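Local coordinates for M32 carboxypeptidase (Chitinophagaceae bacterium, PDB 7A03), which probably removes amino acids from the C-terminal ends of peptides as a metal-dependent carboxypeptidase of the M32 family, at residues Phe62-His75 with Ile88-Lys100. Residues are numbered along the deposited sequence; the frame is centred on the assembly and turned at random.
Sequences FTAPELGSLLHELH and IALSLEDYDKNKK
With chi1 at 179°, Y95 swings its ring out of helix 82-100 into a hole lined by F62, L67, G68 and L71, while F62, whose CG is likewise anti to the backbone N (chi1 -172°), sets its ring among S91, D94, Y95 and N98. G68 CA rests over one face of the Y95 ring, a CH-pi contact, 3.3 Å from CZ. Y95 OH donates to A64 O (2.9 Å) from well above the carbonyl plane, at the N-cap of helix 65-74. One carbonyl earlier, T63 O accepts from K99 NZ at 2.7 Å. Y95 and L71 (among I88, S91, L92 and Y95) interlock as knobs into holes between the arms of a helical hairpin, 65-74 and 82-100, roughly antiparallel, the segment axes approaching to 9.5 Å at 141° between directions; F62, ending helix 44-62, adds a third knob, and Y14 of helix 9-37 packs on L71 and I88. A leucine in place of Y95 would probably leave A64 O without its hydroxyl donor and uncover G68. Farther along, L92 divides its methyls between two imidazoles: CD1 lies over a face of H72, CD2 over a face of H75 (4.0 Å to the ring centroid). I88 CD1 meets L74 CD1 at 3.6 Å, and a water joins F62 O, Y95 O and N98 ND2.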
loop_
_atom_site.group_PDB
_atom_site.type_symbol
_atom_site.label_atom_id
_atom_site.label_comp_id
_atom_site.label_asym_id
_atom_site.label_seq_id
_atom_site.Cartn_x
_atom_site.Cartn_y
_atom_site.Cartn_z
ATOM N N PHE A 62 14.728 19.805 -6.457
ATOM C CA PHE A 62 15.044 19.163 -5.192
ATOM C C PHE A 62 16.515 18.801 -5.055
ATOM O O PHE A 62 16.947 18.441 -3.955
ATOM C CB PHE A 62 14.163 17.945 -4.938
ATOM C CG PHE A 62 14.332 17.398 -3.572
ATOM C CD1 PHE A 62 14.040 18.185 -2.470
ATOM C CD2 PHE A 62 14.844 16.130 -3.378
ATOM C CE1 PHE A 62 14.210 17.689 -1.188
ATOM C CE2 PHE A 62 15.024 15.635 -2.105
ATOM C CZ PHE A 62 14.706 16.415 -1.011
ATOM N N THR A 63 17.296 18.906 -6.125
ATOM C CA THR A 63 18.733 18.672 -6.057
ATOM C C THR A 63 19.523 19.971 -6.100
ATOM O O THR A 63 20.757 19.933 -6.156
ATOM C CB THR A 63 19.189 17.740 -7.189
ATOM O OG1 THR A 63 18.827 18.311 -8.459
ATOM C CG2 THR A 63 18.576 16.358 -7.036
ATOM N N ALA A 64 18.842 21.115 -6.053
ATOM C CA ALA A 64 19.499 22.399 -6.237
ATOM C C ALA A 64 20.509 22.645 -5.119
ATOM O O ALA A 64 20.207 22.410 -3.947
ATOM C CB ALA A 64 18.467 23.526 -6.227
ATOM N N PRO A 65 21.710 23.125 -5.444
ATOM C CA PRO A 65 22.703 23.397 -4.384
ATOM C C PRO A 65 22.232 24.377 -3.322
ATOM O O PRO A 65 22.602 24.239 -2.147
ATOM C CB PRO A 65 23.907 23.948 -5.168
ATOM C CG PRO A 65 23.724 23.437 -6.564
ATOM C CD PRO A 65 22.238 23.395 -6.792
ATOM N N GLU A 66 21.431 25.376 -3.705
ATOM C CA GLU A 66 20.959 26.369 -2.742
ATOM C C GLU A 66 20.094 25.720 -1.672
ATOM O O GLU A 66 20.156 26.092 -0.492
ATOM C CB GLU A 66 20.153 27.446 -3.464
ATOM C CG GLU A 66 20.956 28.276 -4.449
ATOM C CD GLU A 66 20.986 27.675 -5.845
ATOM O OE1 GLU A 66 20.441 26.564 -6.046
ATOM O OE2 GLU A 66 21.558 28.326 -6.746
ATOM N N LEU A 67 19.288 24.737 -2.067
ATOM C CA LEU A 67 18.491 24.014 -1.086
ATOM C C LEU A 67 19.384 23.227 -0.129
ATOM O O LEU A 67 19.135 23.208 1.084
ATOM C CB LEU A 67 17.489 23.109 -1.799
ATOM C CG LEU A 67 16.603 22.273 -0.867
ATOM C CD1 LEU A 67 15.768 23.181 0.017
ATOM C CD2 LEU A 67 15.705 21.332 -1.671
ATOM N N GLY A 68 20.440 22.584 -0.641
ATOM C CA GLY A 68 21.343 21.868 0.246
ATOM C C GLY A 68 22.025 22.788 1.240
ATOM O O GLY A 68 22.133 22.467 2.432
ATOM N N SER A 69 22.489 23.947 0.767
ATOM C CA SER A 69 23.134 24.897 1.669
ATOM C C SER A 69 22.172 25.380 2.748
ATOM O O SER A 69 22.544 25.470 3.927
ATOM C CB SER A 69 23.713 26.073 0.882
ATOM O OG SER A 69 24.656 25.614 -0.067
ATOM N N LEU A 70 20.928 25.671 2.365
ATOM C CA LEU A 70 19.914 26.084 3.330
ATOM C C LEU A 70 19.652 24.996 4.370
ATOM O O LEU A 70 19.544 25.276 5.570
ATOM C CB LEU A 70 18.635 26.408 2.569
ATOM C CG LEU A 70 17.508 27.183 3.237
ATOM C CD1 LEU A 70 18.024 28.473 3.850
ATOM C CD2 LEU A 70 16.464 27.467 2.173
ATOM N N LEU A 71 19.502 23.748 3.925
ATOM C CA LEU A 71 19.241 22.668 4.872
ATOM C C LEU A 71 20.396 22.509 5.848
ATOM O O LEU A 71 20.185 22.311 7.052
ATOM C CB LEU A 71 19.004 21.362 4.120
ATOM C CG LEU A 71 17.682 21.316 3.370
ATOM C CD1 LEU A 71 17.671 20.146 2.398
ATOM C CD2 LEU A 71 16.527 21.227 4.361
ATOM N N HIS A 72 21.627 22.599 5.347
ATOM C CA HIS A 72 22.786 22.471 6.225
ATOM C C HIS A 72 22.885 23.630 7.210
ATOM O O HIS A 72 23.319 23.433 8.352
ATOM C CB HIS A 72 24.047 22.328 5.376
ATOM C CG HIS A 72 24.268 20.940 4.860
ATOM N ND1 HIS A 72 24.498 19.865 5.693
ATOM C CD2 HIS A 72 24.301 20.451 3.598
ATOM C CE1 HIS A 72 24.659 18.773 4.967
ATOM N NE2 HIS A 72 24.546 19.100 3.693
ATOM N N GLU A 73 22.473 24.831 6.802
ATOM C CA GLU A 73 22.441 25.958 7.730
ATOM C C GLU A 73 21.363 25.768 8.792
ATOM O O GLU A 73 21.596 26.019 9.979
ATOM C CB GLU A 73 22.214 27.254 6.957
ATOM C CG GLU A 73 21.894 28.461 7.815
ATOM C CD GLU A 73 21.508 29.675 6.982
ATOM O OE1 GLU A 73 21.203 29.502 5.779
ATOM O OE2 GLU A 73 21.517 30.799 7.528
ATOM N N LEU A 74 20.185 25.298 8.387
ATOM C CA LEU A 74 19.083 25.131 9.322
ATOM C C LEU A 74 19.300 23.966 10.276
ATOM O O LEU A 74 18.704 23.952 11.363
ATOM C CB LEU A 74 17.779 24.957 8.547
ATOM C CG LEU A 74 17.273 26.278 7.972
ATOM C CD1 LEU A 74 16.387 26.064 6.750
ATOM C CD2 LEU A 74 16.526 27.007 9.064
ATOM N N HIS A 75 20.130 22.990 9.896
ATOM C CA HIS A 75 20.433 21.889 10.803
ATOM C C HIS A 75 21.098 22.380 12.084
ATOM O O HIS A 75 21.000 21.715 13.122
ATOM C CB HIS A 75 21.317 20.853 10.108
ATOM C CG HIS A 75 21.082 19.448 10.570
ATOM N ND1 HIS A 75 19.824 18.954 10.848
ATOM C CD2 HIS A 75 21.944 18.427 10.799
ATOM C CE1 HIS A 75 19.922 17.693 11.229
ATOM N NE2 HIS A 75 21.197 17.350 11.209
ATOM N N ILE A 88 13.504 19.829 8.884
ATOM C CA ILE A 88 14.857 20.048 8.373
ATOM C C ILE A 88 15.632 18.732 8.325
ATOM O O ILE A 88 16.292 18.421 7.326
ATOM C CB ILE A 88 15.588 21.118 9.208
ATOM C CG1 ILE A 88 14.865 22.464 9.113
ATOM C CG2 ILE A 88 17.038 21.264 8.749
ATOM C CD1 ILE A 88 14.723 22.988 7.705
ATOM N N ALA A 89 15.568 17.936 9.402
ATOM C CA ALA A 89 16.350 16.698 9.455
ATOM C C ALA A 89 15.901 15.707 8.383
ATOM O O ALA A 89 16.731 15.091 7.692
ATOM C CB ALA A 89 16.256 16.072 10.850
ATOM N N LEU A 90 14.587 15.537 8.234
ATOM C CA LEU A 90 14.075 14.582 7.257
ATOM C C LEU A 90 14.346 15.061 5.842
ATOM O O LEU A 90 14.714 14.266 4.969
ATOM C CB LEU A 90 12.581 14.343 7.480
ATOM C CG LEU A 90 12.279 13.525 8.737
ATOM C CD1 LEU A 90 10.779 13.370 8.931
ATOM C CD2 LEU A 90 12.961 12.174 8.652
ATOM N N SER A 91 14.190 16.362 5.604
ATOM C CA SER A 91 14.434 16.895 4.273
ATOM C C SER A 91 15.910 16.777 3.915
ATOM O O SER A 91 16.250 16.512 2.757
ATOM C CB SER A 91 13.973 18.355 4.206
ATOM O OG SER A 91 12.567 18.449 4.033
ATOM N N LEU A 92 16.800 16.950 4.901
ATOM C CA LEU A 92 18.227 16.755 4.663
ATOM C C LEU A 92 18.539 15.299 4.330
ATOM O O LEU A 92 19.359 15.025 3.447
ATOM C CB LEU A 92 19.032 17.222 5.882
ATOM C CG LEU A 92 20.554 17.215 5.750
ATOM C CD1 LEU A 92 20.996 18.087 4.591
ATOM C CD2 LEU A 92 21.191 17.694 7.034
ATOM N N GLU A 93 17.908 14.349 5.028
ATOM C CA GLU A 93 18.071 12.945 4.653
ATOM C C GLU A 93 17.606 12.692 3.216
ATOM O O GLU A 93 18.325 12.068 2.412
ATOM C CB GLU A 93 17.308 12.055 5.631
ATOM C CG GLU A 93 17.975 11.965 6.988
ATOM C CD GLU A 93 17.157 11.194 8.004
ATOM O OE1 GLU A 93 16.190 10.508 7.603
ATOM O OE2 GLU A 93 17.480 11.283 9.208
ATOM N N ASP A 94 16.388 13.148 2.895
ATOM C CA ASP A 94 15.831 13.028 1.546
ATOM C C ASP A 94 16.778 13.621 0.507
ATOM O O ASP A 94 16.952 13.064 -0.581
ATOM C CB ASP A 94 14.479 13.757 1.468
ATOM C CG ASP A 94 13.384 13.112 2.328
ATOM O OD1 ASP A 94 13.556 11.968 2.780
ATOM O OD2 ASP A 94 12.329 13.765 2.545
ATOM N N TYR A 95 17.397 14.757 0.835
ATOM C CA TYR A 95 18.251 15.465 -0.110
ATOM C C TYR A 95 19.568 14.732 -0.314
ATOM O O TYR A 95 20.019 14.569 -1.456
ATOM C CB TYR A 95 18.484 16.883 0.412
ATOM C CG TYR A 95 19.374 17.763 -0.440
ATOM C CD1 TYR A 95 20.755 17.786 -0.253
ATOM C CD2 TYR A 95 18.826 18.595 -1.408
ATOM C CE1 TYR A 95 21.565 18.612 -1.028
ATOM C CE2 TYR A 95 19.637 19.425 -2.189
ATOM C CZ TYR A 95 20.994 19.422 -1.994
ATOM O OH TYR A 95 21.777 20.245 -2.766
ATOM N N ASP A 96 20.187 14.256 0.772
ATOM C CA ASP A 96 21.513 13.647 0.672
ATOM C C ASP A 96 21.454 12.284 -0.004
ATOM O O ASP A 96 22.429 11.865 -0.666
ATOM C CB ASP A 96 22.145 13.517 2.058
ATOM C CG ASP A 96 22.686 14.832 2.581
ATOM O OD1 ASP A 96 22.962 15.740 1.766
ATOM O OD2 ASP A 96 22.849 14.952 3.813
ATOM N N LYS A 97 20.329 11.580 0.158
ATOM C CA LYS A 97 20.155 10.310 -0.535
ATOM C C LYS A 97 20.514 10.432 -2.016
ATOM O O LYS A 97 21.315 9.648 -2.540
ATOM C CB LYS A 97 18.721 9.819 -0.338
ATOM C CG LYS A 97 18.563 8.330 -0.501
ATOM C CD LYS A 97 17.624 8.046 -1.652
ATOM C CE LYS A 97 18.001 6.754 -2.327
ATOM N NZ LYS A 97 17.177 6.439 -3.527
ATOM N N ASN A 98 19.967 11.445 -2.694
ATOM C CA ASN A 98 20.287 11.653 -4.105
ATOM C C ASN A 98 21.775 11.912 -4.313
ATOM O O ASN A 98 22.355 11.489 -5.324
ATOM C CB ASN A 98 19.471 12.823 -4.659
ATOM C CG ASN A 98 17.979 12.587 -4.564
ATOM O OD1 ASN A 98 17.445 11.671 -5.183
ATOM N ND2 ASN A 98 17.296 13.421 -3.787
ATOM N N LYS A 99 22.412 12.616 -3.379
ATOM C CA LYS A 99 23.813 12.960 -3.572
ATOM C C LYS A 99 24.736 11.760 -3.410
ATOM O O LYS A 99 25.908 11.844 -3.792
ATOM C CB LYS A 99 24.212 14.118 -2.651
ATOM C CG LYS A 99 23.276 15.331 -2.747
ATOM C CD LYS A 99 23.447 16.084 -4.068
ATOM C CE LYS A 99 22.338 17.123 -4.265
ATOM N NZ LYS A 99 22.551 17.968 -5.478
ATOM N N LYS A 100 24.235 10.645 -2.872
ATOM C CA LYS A 100 25.068 9.441 -2.823
ATOM C C LYS A 100 25.326 8.829 -4.209
ATOM O O LYS A 100 26.367 8.193 -4.409
ATOM C CB LYS A 100 24.456 8.402 -1.878
ATOM C CG LYS A 100 24.698 8.688 -0.407
ATOM C CD LYS A 100 23.841 7.787 0.480
ATOM C CE LYS A 100 23.826 8.278 1.924
ATOM N NZ LYS A 100 22.576 7.881 2.635
HETATM O O HOH W 1 18.632 16.192 -3.650
#